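Enoyl-CoA hydratase, EchA12_1 (Mycobacterium marinum M, PDB 3QRE) probably catalyses the hydration of enoyl-CoA thioesters in fatty acid metabolism. Local coordinates at residues 124-133 / 242-253. Sequence-based numbering, arbitrary orientation.
Sequences HFVTMLRKPV and AVIKRQVYGDAT
At the start of 124-133, H124 turns the edge of its imidazole to the backbone of T253: NE2 reaches T253 O at 3.4 Å, a weak but fairly straight bond (163° at the hydrogen). The same ring is stacked on F176 and meets W180 edge-to-face. V126, in a short 3-10 turn that ends at M128, contributes its carbonyl, whose O accepts from K245 NZ at 2.8 Å with the donor tilted somewhat from the carbonyl plane. T127 meets both Y249 and T253: its OG1 lies 3.3 Å from T253 CG2, and its CB sits over the centre of the Y249 ring, a CH-pi contact of 3.7 Å from CB to the ring centroid, while CG2 extends toward the CE1-CZ side. With chi1 at 78°, OG1 turns back to H124 O, an oxygen also taken by T127 N; the OG1 bond holds the side-chain rotation that leaves CB and CG2 against the tyrosine. In this crotonase-like fold, the pairing lays helix 238-249 against the loop that leads into strand 133-137 of the six-stranded mixed sheet. A second subunit also reaches the helix: its W188 meets the Y249 ring edge-to-face. M128 follows, its CG alongside T253 CB at 4.1 Å. L129 O lies against the aliphatic part of K245, 3.6 Å from CD. R130 brings its carbonyl to A242, whose CA approaches R130 O at 3.4 Å. K131 O is the second carbonyl to accept from K245 NZ, at 2.9 Å, with the donor well above the carbonyl plane. A bend at chi3 (84°) in the otherwise extended lysine carries NZ between the two carbonyls and to its salt-bridge partner D153, whose OD2 also accepts from V133 N.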
loop_
_atom_site.group_PDB
_atom_site.type_symbol
_atom_site.label_atom_id
_atom_site.label_comp_id
_atom_site.label_asym_id
_atom_site.label_seq_id
_atom_site.Cartn_x
_atom_site.Cartn_y
_atom_site.Cartn_z
ATOM N N HIS A 124 -11.926 12.628 11.116
ATOM C CA HIS A 124 -10.718 12.927 10.349
ATOM C C HIS A 124 -10.383 14.424 10.269
ATOM O O HIS A 124 -9.657 14.857 9.375
ATOM C CB HIS A 124 -10.878 12.381 8.929
ATOM C CG HIS A 124 -11.926 13.083 8.144
ATOM N ND1 HIS A 124 -13.152 13.415 8.682
ATOM C CD2 HIS A 124 -11.950 13.510 6.858
ATOM C CE1 HIS A 124 -13.891 14.009 7.763
ATOM N NE2 HIS A 124 -13.185 14.088 6.648
ATOM N N PHE A 125 -10.903 15.210 11.200
ATOM C CA PHE A 125 -10.719 16.656 11.107
ATOM C C PHE A 125 -9.234 17.073 11.208
ATOM O O PHE A 125 -8.821 18.070 10.626
ATOM C CB PHE A 125 -11.597 17.382 12.145
ATOM C CG PHE A 125 -10.877 17.730 13.395
ATOM C CD1 PHE A 125 -10.384 19.033 13.587
ATOM C CD2 PHE A 125 -10.680 16.779 14.373
ATOM C CE1 PHE A 125 -9.684 19.366 14.753
ATOM C CE2 PHE A 125 -10.003 17.100 15.538
ATOM C CZ PHE A 125 -9.485 18.402 15.725
ATOM N N VAL A 126 -8.433 16.291 11.922
ATOM C CA VAL A 126 -6.970 16.495 11.958
ATOM C C VAL A 126 -6.311 16.503 10.570
ATOM O O VAL A 126 -5.335 17.259 10.329
ATOM C CB VAL A 126 -6.298 15.518 12.943
ATOM C CG1 VAL A 126 -4.847 15.366 12.670
ATOM C CG2 VAL A 126 -6.495 16.016 14.378
ATOM N N THR A 127 -6.860 15.708 9.649
ATOM C CA THR A 127 -6.357 15.682 8.285
ATOM C C THR A 127 -6.642 16.968 7.528
ATOM O O THR A 127 -6.068 17.191 6.478
ATOM C CB THR A 127 -6.901 14.494 7.439
ATOM O OG1 THR A 127 -8.243 14.770 7.011
ATOM C CG2 THR A 127 -6.842 13.153 8.192
ATOM N N MET A 128 -7.522 17.819 8.037
ATOM C CA MET A 128 -7.890 19.042 7.299
ATOM C C MET A 128 -7.255 20.293 7.903
ATOM O O MET A 128 -7.569 21.412 7.502
ATOM C CB MET A 128 -9.419 19.175 7.233
ATOM C CG MET A 128 -10.056 18.002 6.486
ATOM S SD MET A 128 -11.852 18.057 6.276
ATOM C CE MET A 128 -12.502 17.871 7.936
ATOM N N LEU A 129 -6.376 20.097 8.889
ATOM C CA LEU A 129 -5.658 21.199 9.494
ATOM C C LEU A 129 -4.608 21.703 8.511
ATOM O O LEU A 129 -4.118 20.951 7.660
ATOM C CB LEU A 129 -4.961 20.773 10.803
ATOM C CG LEU A 129 -5.806 20.299 11.999
ATOM C CD1 LEU A 129 -4.927 19.910 13.163
ATOM C CD2 LEU A 129 -6.881 21.353 12.416
ATOM N N ARG A 130 -4.272 22.980 8.645
ATOM C CA ARG A 130 -3.126 23.561 7.977
ATOM C C ARG A 130 -1.785 23.025 8.505
ATOM O O ARG A 130 -0.762 23.152 7.834
ATOM C CB ARG A 130 -3.174 25.087 8.143
ATOM C CG ARG A 130 -4.196 25.805 7.230
ATOM C CD ARG A 130 -4.183 27.353 7.448
ATOM N NE ARG A 130 -4.802 27.725 8.722
ATOM C CZ ARG A 130 -4.130 28.013 9.848
ATOM N NH1 ARG A 130 -2.789 27.994 9.877
ATOM N NH2 ARG A 130 -4.800 28.339 10.954
ATOM N N LYS A 131 -1.778 22.445 9.698
ATOM C CA LYS A 131 -0.511 22.070 10.354
ATOM C C LYS A 131 -0.408 20.568 10.598
ATOM O O LYS A 131 -1.402 19.934 10.897
ATOM C CB LYS A 131 -0.358 22.827 11.702
ATOM C CG LYS A 131 -0.409 24.333 11.526
ATOM C CD LYS A 131 -0.389 25.132 12.829
ATOM C CE LYS A 131 -0.382 26.632 12.427
ATOM N NZ LYS A 131 -0.183 27.603 13.564
ATOM N N PRO A 132 0.804 20.006 10.512
ATOM C CA PRO A 132 1.003 18.578 10.720
ATOM C C PRO A 132 0.807 18.178 12.182
ATOM O O PRO A 132 1.091 18.979 13.092
ATOM C CB PRO A 132 2.477 18.356 10.324
ATOM C CG PRO A 132 2.957 19.688 9.753
ATOM C CD PRO A 132 2.087 20.719 10.357
ATOM N N VAL A 133 0.339 16.940 12.401
ATOM C CA VAL A 133 0.255 16.378 13.737
ATOM C C VAL A 133 1.101 15.117 13.747
ATOM O O VAL A 133 0.936 14.227 12.885
ATOM C CB VAL A 133 -1.227 16.096 14.162
ATOM C CG1 VAL A 133 -1.319 15.628 15.614
ATOM C CG2 VAL A 133 -2.096 17.340 13.976
ATOM N N ALA A 242 0.834 23.371 4.666
ATOM C CA ALA A 242 -0.618 23.414 4.415
ATOM C C ALA A 242 -0.924 22.862 3.045
ATOM O O ALA A 242 -1.904 22.141 2.867
ATOM C CB ALA A 242 -1.151 24.849 4.503
ATOM N N VAL A 243 -0.062 23.213 2.094
ATOM C CA VAL A 243 -0.181 22.799 0.710
ATOM C C VAL A 243 0.023 21.302 0.593
ATOM O O VAL A 243 -0.762 20.591 -0.082
ATOM C CB VAL A 243 0.863 23.564 -0.154
ATOM C CG1 VAL A 243 1.242 22.806 -1.385
ATOM C CG2 VAL A 243 0.311 24.912 -0.505
ATOM N N ILE A 244 1.063 20.824 1.272
ATOM C CA ILE A 244 1.364 19.398 1.282
ATOM C C ILE A 244 0.166 18.597 1.812
ATOM O O ILE A 244 -0.283 17.653 1.145
ATOM C CB ILE A 244 2.684 19.102 2.046
ATOM C CG1 ILE A 244 3.871 19.571 1.195
ATOM C CG2 ILE A 244 2.803 17.608 2.412
ATOM C CD1 ILE A 244 5.168 19.780 1.970
ATOM N N LYS A 245 -0.367 18.979 2.981
ATOM C CA LYS A 245 -1.512 18.222 3.557
ATOM C C LYS A 245 -2.706 18.248 2.591
ATOM O O LYS A 245 -3.281 17.217 2.288
ATOM C CB LYS A 245 -1.912 18.712 4.966
ATOM C CG LYS A 245 -1.067 18.114 6.069
ATOM C CD LYS A 245 -1.487 18.567 7.478
ATOM C CE LYS A 245 -2.641 17.705 8.012
ATOM N NZ LYS A 245 -2.695 17.778 9.494
ATOM N N ARG A 246 -3.038 19.428 2.082
ATOM C CA ARG A 246 -4.117 19.550 1.136
ATOM C C ARG A 246 -3.835 18.746 -0.145
ATOM O O ARG A 246 -4.720 18.051 -0.657
ATOM C CB ARG A 246 -4.386 21.033 0.873
ATOM C CG ARG A 246 -5.411 21.333 -0.179
ATOM C CD ARG A 246 -6.853 21.131 0.296
ATOM N NE ARG A 246 -7.785 21.281 -0.829
ATOM C CZ ARG A 246 -8.993 20.718 -0.882
ATOM N NH1 ARG A 246 -9.428 19.956 0.125
ATOM N NH2 ARG A 246 -9.771 20.916 -1.946
ATOM N N GLN A 247 -2.599 18.779 -0.639
ATOM C CA GLN A 247 -2.300 18.011 -1.864
ATOM C C GLN A 247 -2.338 16.500 -1.671
ATOM O O GLN A 247 -2.798 15.773 -2.569
ATOM C CB GLN A 247 -0.985 18.434 -2.536
ATOM C CG GLN A 247 -1.019 19.822 -3.170
ATOM C CD GLN A 247 -2.097 19.984 -4.239
ATOM O OE1 GLN A 247 -2.987 20.829 -4.116
ATOM N NE2 GLN A 247 -2.021 19.178 -5.291
ATOM N N VAL A 248 -1.858 16.031 -0.518
ATOM C CA VAL A 248 -1.785 14.592 -0.260
ATOM C C VAL A 248 -3.172 13.989 -0.037
ATOM O O VAL A 248 -3.534 13.042 -0.721
ATOM C CB VAL A 248 -0.776 14.238 0.868
ATOM C CG1 VAL A 248 -0.820 12.764 1.226
ATOM C CG2 VAL A 248 0.665 14.625 0.440
ATOM N N TYR A 249 -3.947 14.542 0.892
ATOM C CA TYR A 249 -5.297 14.034 1.170
ATOM C C TYR A 249 -6.255 14.317 0.001
ATOM O O TYR A 249 -7.074 13.473 -0.365
ATOM C CB TYR A 249 -5.829 14.610 2.495
ATOM C CG TYR A 249 -5.120 14.055 3.729
ATOM C CD1 TYR A 249 -5.348 12.741 4.164
ATOM C CD2 TYR A 249 -4.218 14.845 4.470
ATOM C CE1 TYR A 249 -4.687 12.212 5.321
ATOM C CE2 TYR A 249 -3.578 14.346 5.605
ATOM C CZ TYR A 249 -3.809 13.019 6.022
ATOM O OH TYR A 249 -3.185 12.530 7.154
ATOM N N GLY A 250 -6.127 15.504 -0.589
ATOM C CA GLY A 250 -6.799 15.818 -1.846
ATOM C C GLY A 250 -8.308 15.935 -1.712
ATOM O O GLY A 250 -8.828 16.424 -0.687
ATOM N N ASP A 251 -8.986 15.494 -2.772
ATOM C CA ASP A 251 -10.446 15.480 -2.869
ATOM C C ASP A 251 -11.072 14.503 -1.870
ATOM O O ASP A 251 -12.269 14.600 -1.581
ATOM C CB ASP A 251 -10.877 15.095 -4.300
ATOM N N ALA A 252 -10.247 13.586 -1.349
ATOM C CA ALA A 252 -10.698 12.432 -0.554
ATOM C C ALA A 252 -11.346 12.743 0.817
ATOM O O ALA A 252 -12.143 11.940 1.321
ATOM C CB ALA A 252 -9.548 11.407 -0.391
ATOM N N THR A 253 -11.000 13.889 1.412
ATOM C CA THR A 253 -11.555 14.310 2.703
ATOM C C THR A 253 -12.912 15.018 2.525
ATOM O O THR A 253 -13.658 15.206 3.499
ATOM C CB THR A 253 -10.574 15.248 3.438
ATOM O OG1 THR A 253 -10.144 16.263 2.522
ATOM C CG2 THR A 253 -9.343 14.489 3.957
#